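Local coordinates for Serine/threonine-protein kinase Tel1 (Chaetomium thermophilum, PDB 6SKY) that probably phosphorylates serine and threonine residues in [ST]-Q motifs, using ATP, to switch on checkpoint signalling in response to DNA damage, at residues Gly1673-Ile1678 and Leu1713-Glu1718; Leu1697-Ser1702 and Lys1776-Arg1781. One frame throughout, in Å; residues are numbered along the deposited sequence.

Interaction 1: Gly1673-Ile1678 and Leu1713-Glu1718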
loop_
_atom_site.group_PDB
_atom_site.type_symbol
_atom_site.label_atom_id
_atom_site.label_comp_id
_atom_site.label_asym_id
_atom_site.label_seq_id
_atom_site.Cartn_x
_atom_site.Cartn_y
_atom_site.Cartn_z
ATOM N N GLY A 1673 -12.498 -57.897 15.187
ATOM C CA GLY A 1673 -13.524 -56.872 15.174
ATOM C C GLY A 1673 -14.907 -57.449 15.376
ATOM O O GLY A 1673 -15.700 -56.939 16.171
ATOM N N LEU A 1674 -15.207 -58.539 14.671
ATOM C CA LEU A 1674 -16.500 -59.187 14.846
ATOM C C LEU A 1674 -16.634 -59.797 16.231
ATOM O O LEU A 1674 -17.716 -59.762 16.822
ATOM C CB LEU A 1674 -16.711 -60.249 13.780
ATOM C CG LEU A 1674 -17.324 -59.722 12.498
ATOM C CD1 LEU A 1674 -17.644 -60.869 11.602
ATOM C CD2 LEU A 1674 -18.559 -58.941 12.823
ATOM N N LEU A 1675 -15.555 -60.356 16.772
ATOM C CA LEU A 1675 -15.634 -60.927 18.108
ATOM C C LEU A 1675 -15.890 -59.858 19.153
ATOM O O LEU A 1675 -16.650 -60.085 20.092
ATOM C CB LEU A 1675 -14.363 -61.699 18.434
ATOM C CG LEU A 1675 -14.263 -63.030 17.701
ATOM C CD1 LEU A 1675 -13.042 -63.777 18.148
ATOM C CD2 LEU A 1675 -15.502 -63.838 17.948
ATOM N N ASN A 1676 -15.278 -58.684 19.012
ATOM C CA ASN A 1676 -15.568 -57.606 19.949
ATOM C C ASN A 1676 -16.993 -57.106 19.791
ATOM O O ASN A 1676 -17.667 -56.814 20.785
ATOM C CB ASN A 1676 -14.582 -56.463 19.762
ATOM C CG ASN A 1676 -13.220 -56.791 20.293
ATOM O OD1 ASN A 1676 -12.953 -57.920 20.672
ATOM N ND2 ASN A 1676 -12.346 -55.804 20.322
ATOM N N LEU A 1677 -17.476 -57.007 18.553
ATOM C CA LEU A 1677 -18.853 -56.579 18.348
ATOM C C LEU A 1677 -19.837 -57.561 18.963
ATOM O O LEU A 1677 -20.865 -57.154 19.510
ATOM C CB LEU A 1677 -19.140 -56.414 16.864
ATOM C CG LEU A 1677 -18.786 -55.072 16.251
ATOM C CD1 LEU A 1677 -19.271 -55.045 14.840
ATOM C CD2 LEU A 1677 -19.421 -53.979 17.041
ATOM N N ILE A 1678 -19.545 -58.854 18.881
ATOM C CA ILE A 1678 -20.449 -59.855 19.434
ATOM C C ILE A 1678 -20.331 -59.910 20.948
ATOM O O ILE A 1678 -21.329 -60.077 21.650
ATOM C CB ILE A 1678 -20.175 -61.222 18.793
ATOM C CG1 ILE A 1678 -20.598 -61.212 17.330
ATOM C CG2 ILE A 1678 -20.909 -62.304 19.522
ATOM C CD1 ILE A 1678 -20.196 -62.442 16.582
ATOM N N LEU A 1713 -8.106 -68.908 16.967
ATOM C CA LEU A 1713 -7.769 -69.016 18.379
ATOM C C LEU A 1713 -7.062 -67.765 18.871
ATOM O O LEU A 1713 -7.359 -67.265 19.958
ATOM C CB LEU A 1713 -6.898 -70.244 18.623
ATOM C CG LEU A 1713 -7.663 -71.512 18.970
ATOM C CD1 LEU A 1713 -6.691 -72.625 19.282
ATOM C CD2 LEU A 1713 -8.580 -71.244 20.142
ATOM N N SER A 1714 -6.103 -67.261 18.097
ATOM C CA SER A 1714 -5.419 -66.035 18.481
ATOM C C SER A 1714 -6.368 -64.848 18.478
ATOM O O SER A 1714 -6.168 -63.894 19.235
ATOM C CB SER A 1714 -4.242 -65.780 17.546
ATOM O OG SER A 1714 -4.652 -65.852 16.191
ATOM N N ALA A 1715 -7.397 -64.883 17.632
ATOM C CA ALA A 1715 -8.409 -63.834 17.675
ATOM C C ALA A 1715 -9.228 -63.911 18.957
ATOM O O ALA A 1715 -9.479 -62.889 19.606
ATOM C CB ALA A 1715 -9.317 -63.928 16.453
ATOM N N CYS A 1716 -9.647 -65.119 19.341
ATOM C CA CYS A 1716 -10.490 -65.277 20.522
ATOM C C CYS A 1716 -9.727 -64.949 21.797
ATOM O O CYS A 1716 -10.236 -64.239 22.669
ATOM C CB CYS A 1716 -11.048 -66.697 20.589
ATOM S SG CYS A 1716 -12.228 -67.112 19.295
ATOM N N GLN A 1717 -8.500 -65.457 21.927
ATOM C CA GLN A 1717 -7.731 -65.239 23.148
ATOM C C GLN A 1717 -7.417 -63.772 23.391
ATOM O O GLN A 1717 -7.015 -63.421 24.504
ATOM C CB GLN A 1717 -6.421 -66.029 23.110
ATOM C CG GLN A 1717 -6.578 -67.520 22.853
ATOM C CD GLN A 1717 -6.845 -68.326 24.102
ATOM O OE1 GLN A 1717 -6.663 -67.846 25.218
ATOM N NE2 GLN A 1717 -7.274 -69.566 23.919
ATOM N N GLU A 1718 -7.586 -62.912 22.389
ATOM C CA GLU A 1718 -7.331 -61.490 22.541
ATOM C C GLU A 1718 -8.585 -60.637 22.440
ATOM O O GLU A 1718 -8.526 -59.446 22.759
ATOM C CB GLU A 1718 -6.312 -61.023 21.500
ATOM C CG GLU A 1718 -5.094 -61.915 21.445
ATOM C CD GLU A 1718 -3.886 -61.225 20.866
ATOM O OE1 GLU A 1718 -3.817 -59.980 20.951
ATOM O OE2 GLU A 1718 -3.005 -61.930 20.331
#
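L1675, A1715 and C1716, all buried, join helices 1670-1684 and 1710-1719 of the alpha solenoid, well away from the ATP and magnesium sites of the kinase. The contact is small, 116 Å² in all, and apolar in character. One leucine branch does the touching: CD1 of L1675 rests against the backbone where A1715 passes into C1716, 3.9 Å from C of A1715 and 3.8 Å from CA of C1716. CG of L1675 lies beside its backbone N, anti to the carbonyl carbon (chi1 -74°), and a nearly trans chi2 of -176° extends CD1 outward to meet the partner helix. Its partners are short, the methyl of A1715 and the thiol of C1716, and the backbones come close, with the CA atoms of L1675 and C1716 7.2 Å apart.

The two segments share no polar bond; their backbone hydrogen bonds run within each helix. In 1673-1678 the bonds L1677 N to G1673 O (3.0 Å) and I1678 N to L1674 O (2.9 Å) keep a regular i to i+4 pattern. In 1713-1718 Q1717 N is likewise bonded to L1713 O, whereas E1718 N makes a weak i to i+3 bond to A1715 O, a carbonyl that also takes up OG of S1719.

Outside the pair, L1674 packs on F1800 and L1804, and L1677 on R1796 and A1797, all in helix 1793-1808. L1675 and I1678 lean on helix 1687-1706. L1675 thus packs against both 1687-1706 and 1710-1719. Across the contact itself, CD1 of L1675 has CB of A1715 at 4.1 Å and SG of C1716 at 3.6 Å, the sulfur being carried, like the CG of L1675, anti to its own carbonyl carbon.

Interaction 2: Leu1697-Ser1702 and Lys1776-Arg1781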
loop_
_atom_site.group_PDB
_atom_site.type_symbol
_atom_site.label_atom_id
_atom_site.label_comp_id
_atom_site.label_asym_id
_atom_site.label_seq_id
_atom_site.Cartn_x
_atom_site.Cartn_y
_atom_site.Cartn_z
ATOM N N LEU A 1697 -21.036 -67.030 20.396
ATOM C CA LEU A 1697 -19.693 -67.191 20.935
ATOM C C LEU A 1697 -19.399 -68.644 21.273
ATOM O O LEU A 1697 -18.273 -69.111 21.075
ATOM C CB LEU A 1697 -19.504 -66.308 22.161
ATOM C CG LEU A 1697 -19.319 -64.822 21.879
ATOM C CD1 LEU A 1697 -19.157 -64.058 23.172
ATOM C CD2 LEU A 1697 -18.125 -64.608 20.983
ATOM N N ARG A 1698 -20.390 -69.380 21.783
ATOM C CA ARG A 1698 -20.168 -70.793 22.067
ATOM C C ARG A 1698 -19.849 -71.554 20.791
ATOM O O ARG A 1698 -18.873 -72.310 20.736
ATOM C CB ARG A 1698 -21.381 -71.396 22.771
ATOM C CG ARG A 1698 -21.294 -71.348 24.285
ATOM C CD ARG A 1698 -22.426 -72.098 24.963
ATOM N NE ARG A 1698 -23.468 -71.213 25.464
ATOM C CZ ARG A 1698 -24.660 -71.076 24.904
ATOM N NH1 ARG A 1698 -24.970 -71.773 23.823
ATOM N NH2 ARG A 1698 -25.546 -70.246 25.425
ATOM N N THR A 1699 -20.646 -71.343 19.741
ATOM C CA THR A 1699 -20.369 -72.002 18.467
ATOM C C THR A 1699 -18.969 -71.673 17.963
ATOM O O THR A 1699 -18.198 -72.572 17.610
ATOM C CB THR A 1699 -21.403 -71.595 17.425
ATOM O OG1 THR A 1699 -22.704 -71.971 17.878
ATOM C CG2 THR A 1699 -21.117 -72.282 16.116
ATOM N N ILE A 1700 -18.623 -70.386 17.930
ATOM C CA ILE A 1700 -17.339 -69.970 17.370
ATOM C C ILE A 1700 -16.189 -70.572 18.159
ATOM O O ILE A 1700 -15.282 -71.186 17.588
ATOM C CB ILE A 1700 -17.240 -68.437 17.326
ATOM C CG1 ILE A 1700 -18.166 -67.873 16.260
ATOM C CG2 ILE A 1700 -15.822 -68.010 17.063
ATOM C CD1 ILE A 1700 -18.308 -66.390 16.334
ATOM N N VAL A 1701 -16.196 -70.404 19.481
ATOM C CA VAL A 1701 -15.048 -70.839 20.266
ATOM C C VAL A 1701 -14.936 -72.356 20.264
ATOM O O VAL A 1701 -13.831 -72.905 20.222
ATOM C CB VAL A 1701 -15.121 -70.276 21.693
ATOM C CG1 VAL A 1701 -13.962 -70.786 22.516
ATOM C CG2 VAL A 1701 -15.105 -68.767 21.656
ATOM N N SER A 1702 -16.065 -73.067 20.285
ATOM C CA SER A 1702 -15.990 -74.521 20.257
ATOM C C SER A 1702 -15.441 -75.012 18.925
ATOM O O SER A 1702 -14.549 -75.869 18.891
ATOM C CB SER A 1702 -17.365 -75.124 20.528
ATOM O OG SER A 1702 -18.135 -75.167 19.343
ATOM N N LYS A 1776 -18.079 -71.891 5.249
ATOM C CA LYS A 1776 -16.902 -72.515 5.837
ATOM C C LYS A 1776 -16.246 -71.649 6.902
ATOM O O LYS A 1776 -15.436 -72.162 7.680
ATOM C CB LYS A 1776 -15.889 -72.841 4.746
ATOM C CG LYS A 1776 -16.401 -73.798 3.696
ATOM C CD LYS A 1776 -16.495 -75.204 4.244
ATOM C CE LYS A 1776 -16.707 -76.212 3.129
ATOM N NZ LYS A 1776 -16.569 -77.608 3.622
ATOM N N ILE A 1777 -16.553 -70.359 6.945
ATOM C CA ILE A 1777 -16.044 -69.475 7.986
ATOM C C ILE A 1777 -17.021 -69.515 9.148
ATOM O O ILE A 1777 -18.180 -69.115 9.008
ATOM C CB ILE A 1777 -15.872 -68.042 7.468
ATOM C CG1 ILE A 1777 -15.031 -68.025 6.204
ATOM C CG2 ILE A 1777 -15.210 -67.177 8.515
ATOM C CD1 ILE A 1777 -14.828 -66.648 5.688
ATOM N N VAL A 1778 -16.559 -69.996 10.303
ATOM C CA VAL A 1778 -17.465 -70.143 11.430
ATOM C C VAL A 1778 -17.896 -68.795 11.982
ATOM O O VAL A 1778 -18.936 -68.708 12.640
ATOM C CB VAL A 1778 -16.823 -71.007 12.528
ATOM C CG1 VAL A 1778 -15.798 -70.219 13.275
ATOM C CG2 VAL A 1778 -17.878 -71.537 13.473
ATOM N N THR A 1779 -17.141 -67.730 11.718
ATOM C CA THR A 1779 -17.510 -66.427 12.252
ATOM C C THR A 1779 -18.609 -65.765 11.435
ATOM O O THR A 1779 -19.343 -64.928 11.964
ATOM C CB THR A 1779 -16.288 -65.519 12.317
ATOM O OG1 THR A 1779 -15.141 -66.298 12.670
ATOM C CG2 THR A 1779 -16.483 -64.454 13.367
ATOM N N LEU A 1780 -18.736 -66.113 10.161
ATOM C CA LEU A 1780 -19.814 -65.590 9.338
ATOM C C LEU A 1780 -21.044 -66.470 9.361
ATOM O O LEU A 1780 -22.110 -66.034 8.923
ATOM C CB LEU A 1780 -19.363 -65.441 7.885
ATOM C CG LEU A 1780 -18.344 -64.384 7.489
ATOM C CD1 LEU A 1780 -17.951 -64.631 6.065
ATOM C CD2 LEU A 1780 -18.923 -63.004 7.643
ATOM N N ARG A 1781 -20.915 -67.703 9.841
ATOM C CA ARG A 1781 -22.039 -68.625 9.826
ATOM C C ARG A 1781 -23.022 -68.324 10.945
ATOM O O ARG A 1781 -24.220 -68.582 10.803
ATOM C CB ARG A 1781 -21.522 -70.052 9.939
ATOM C CG ARG A 1781 -22.548 -71.119 9.687
ATOM C CD ARG A 1781 -22.087 -72.397 10.332
ATOM N NE ARG A 1781 -20.680 -72.649 10.059
ATOM C CZ ARG A 1781 -19.917 -73.449 10.791
ATOM N NH1 ARG A 1781 -20.428 -74.067 11.843
ATOM N NH2 ARG A 1781 -18.645 -73.629 10.472
#
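I1700 holds CG1 beside its backbone N (chi1 -71°) and runs on to a nearly trans CD1 (chi2 169°), which carries the longer branch to T1779; on the threonine, CG2 stands anti to the backbone N and meets it. The two side chains cross at about a right angle, CD1 of I1700 lying 4.0 Å from CG2 of T1779. Closer to the isoleucine backbone, CG1 of I1700 packs on the carbonyl O of V1778 at 3.8 Å, a van der Waals contact, while its CG2 is 4.4 Å from CG1 of V1778. The other valine methyl, CG2, touches CG2 of T1699 at 4.2 Å and also lies 3.6 Å above one face of the R1781 guanidinium, towards its rim. NE of R1781 is hydrogen-bonded to the carbonyl O of P1775.

The contact sets a short, weakly bonded helical turn, about 1778-1781, against the regular helix 1687-1706 of the alpha solenoid. V1778 and T1779 also touch L1712 of helix 1710-1719, and L1780 packs on V1801 and V1805 of helix 1793-1808, so the turn is lodged between the helices around it.

Overall arrangement
Interactions 1 and 2 lie about 11 Å apart, centre to centre, in the same part of the alpha solenoid, far from the nucleotide site. Their segments alternate along the chain: 1673-1678, 1697-1702, 1713-1718, then 1776-1781. Helices 1670-1684, 1687-1706 and 1710-1719 are consecutive, and the middle one bridges the contacts. CD2 of L1675, the branch not used in interaction 1, lies 4.1 Å from CD1 of I1700; CG2 of I1678 is 3.8 Å from CG of L1697, and SG of C1716 is 4.1 Å from CG2 of V1701. The two contacts are joined by apolar packing, so that three successive helices and a later turn are packed together.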